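Local coordinates for thioesterase (Streptomyces sp. WAC02707, PDB 6VAP), which probably hydrolyses acyl groups from stalled carrier domains, acting as the type II editing thioesterase of borrelidin polyketide biosynthesis, at residues L30-G35 / F95-G100. Sequence-based numbering, arbitrary orientation.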
loop_
_atom_site.group_PDB
_atom_site.type_symbol
_atom_site.label_atom_id
_atom_site.label_comp_id
_atom_site.label_asym_id
_atom_site.label_seq_id
_atom_site.Cartn_x
_atom_site.Cartn_y
_atom_site.Cartn_z
ATOM N N LEU A 30 -0.316 -3.427 0.623
ATOM C CA LEU A 30 0.958 -2.986 0.108
ATOM C C LEU A 30 1.708 -2.282 1.224
ATOM O O LEU A 30 1.254 -1.239 1.717
ATOM C CB LEU A 30 0.766 -2.044 -1.084
ATOM C CG LEU A 30 0.233 -2.640 -2.412
ATOM C CD1 LEU A 30 0.917 -3.901 -2.806
ATOM C CD2 LEU A 30 -1.316 -2.903 -2.271
ATOM N N PRO A 31 2.844 -2.801 1.654
ATOM C CA PRO A 31 3.587 -2.140 2.720
ATOM C C PRO A 31 4.216 -0.834 2.274
ATOM O O PRO A 31 4.460 -0.605 1.086
ATOM C CB PRO A 31 4.665 -3.157 3.066
ATOM C CG PRO A 31 4.154 -4.437 2.600
ATOM C CD PRO A 31 3.362 -4.143 1.377
ATOM N N HIS A 32 4.542 -0.009 3.274
ATOM C CA HIS A 32 5.300 1.227 3.075
ATOM C C HIS A 32 6.757 0.947 2.718
ATOM O O HIS A 32 7.219 -0.192 2.742
ATOM C CB HIS A 32 5.280 2.079 4.343
ATOM C CG HIS A 32 5.631 1.302 5.579
ATOM N ND1 HIS A 32 4.791 0.359 6.148
ATOM C CD2 HIS A 32 6.779 1.269 6.291
ATOM C CE1 HIS A 32 5.391 -0.169 7.200
ATOM N NE2 HIS A 32 6.608 0.340 7.286
ATOM N N ALA A 33 7.504 2.017 2.432
ATOM C CA ALA A 33 8.944 1.889 2.210
ATOM C C ALA A 33 9.641 1.330 3.444
ATOM O O ALA A 33 9.383 1.743 4.565
ATOM C CB ALA A 33 9.553 3.249 1.859
ATOM N N GLY A 34 10.524 0.379 3.244
ATOM C CA GLY A 34 11.141 -0.316 4.345
ATOM C C GLY A 34 10.254 -1.320 5.031
ATOM O O GLY A 34 10.707 -1.954 5.987
ATOM N N GLY A 35 9.008 -1.497 4.573
ATOM C CA GLY A 35 8.118 -2.430 5.219
ATOM C C GLY A 35 8.125 -3.786 4.548
ATOM O O GLY A 35 8.570 -3.939 3.427
ATOM N N PHE A 95 -5.220 -1.978 -0.167
ATOM C CA PHE A 95 -4.832 -1.098 0.925
ATOM C C PHE A 95 -3.335 -0.866 0.839
ATOM O O PHE A 95 -2.553 -1.824 0.799
ATOM C CB PHE A 95 -5.209 -1.686 2.291
ATOM C CG PHE A 95 -4.818 -0.816 3.437
ATOM C CD1 PHE A 95 -3.548 -0.854 3.946
ATOM C CD2 PHE A 95 -5.755 0.036 4.030
ATOM C CE1 PHE A 95 -3.192 -0.002 5.023
ATOM C CE2 PHE A 95 -5.416 0.846 5.068
ATOM C CZ PHE A 95 -4.111 0.847 5.547
ATOM N N GLY A 96 -2.937 0.406 0.800
ATOM C CA GLY A 96 -1.517 0.744 0.816
ATOM C C GLY A 96 -1.221 1.851 1.810
ATOM O O GLY A 96 -1.970 2.827 1.882
ATOM N N HIS A 97 -0.120 1.747 2.539
ATOM C CA HIS A 97 0.348 2.803 3.419
ATOM C C HIS A 97 1.588 3.445 2.812
ATOM O O HIS A 97 2.500 2.746 2.372
ATOM C CB HIS A 97 0.643 2.228 4.796
ATOM C CG HIS A 97 1.105 3.251 5.777
ATOM N ND1 HIS A 97 0.327 4.319 6.170
ATOM C CD2 HIS A 97 2.281 3.373 6.433
ATOM C CE1 HIS A 97 1.001 5.048 7.045
ATOM N NE2 HIS A 97 2.193 4.503 7.211
ATOM N N SER A 98 1.605 4.775 2.781
ATOM C CA SER A 98 2.739 5.575 2.331
ATOM C C SER A 98 3.102 5.156 0.921
ATOM O O SER A 98 2.262 5.217 0.028
ATOM C CB SER A 98 3.905 5.475 3.305
ATOM O OG SER A 98 4.793 6.573 3.145
ATOM N N MET A 99 4.326 4.714 0.693
ATOM C CA MET A 99 4.685 4.288 -0.653
ATOM C C MET A 99 3.742 3.196 -1.161
ATOM O O MET A 99 3.379 3.177 -2.343
ATOM C CB MET A 99 6.127 3.803 -0.683
ATOM C CG MET A 99 6.630 3.404 -2.055
ATOM S SD MET A 99 6.763 1.615 -2.306
ATOM C CE MET A 99 8.079 1.241 -1.204
ATOM N N GLY A 100 3.320 2.286 -0.280
ATOM C CA GLY A 100 2.346 1.284 -0.667
ATOM C C GLY A 100 1.072 1.865 -1.246
ATOM O O GLY A 100 0.389 1.194 -2.030
HETATM O O HOH W 1 6.934 4.850 2.428
#
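His32 and His97 meet through different first torsions: the His32 ring sits between its own backbone N and carbonyl carbon (chi1 49°), whereas the His97 ring extends away from its backbone N (chi1 -179°). The rings cross obliquely, with planes at 79°, and CD2 of His97 comes 3.9 Å from CB of His32 while ND1 of His32 lies in the plane of the His97 ring, at its edge. That ND1 is buried with no polar partner in the model, whereas ND1 of His97 is hydrogen-bonded to Ser124, which helps to set the rotation of its ring. The backbones touch as well: CA of His32 makes a CH···O contact of 3.3 Å with O of His97.

Toward the strands, a parallel bridge pairs Leu30 with Gly96. Leu30 N donates a nearly straight bond of 2.8 Å to Phe95 O, and His97 N returns a weak one of 3.4 Å to Leu30 O. The Leu30 side chain bears on the start of helix 99-113, with CB 3.4 Å from Gly100 O; the lack of side chains at Gly96 and Gly100 lets strand and helix come this close.

At the other end Met99, bent at chi2 and chi3, brings its CE to 3.6 Å from Ala33 CA. One water bridges the loop and the start of the helix, accepting from the backbone N of Ala33 (2.9 Å) and of Met99.

Ser98, whose OG is hydrogen-bonded to His232, has the strained backbone, with a positive phi, of a turn from strand to helix. Two backbone N-H groups converging on one water beside this serine are consistent with an oxyanion hole at the nucleophile elbow of an alpha/beta-hydrolase.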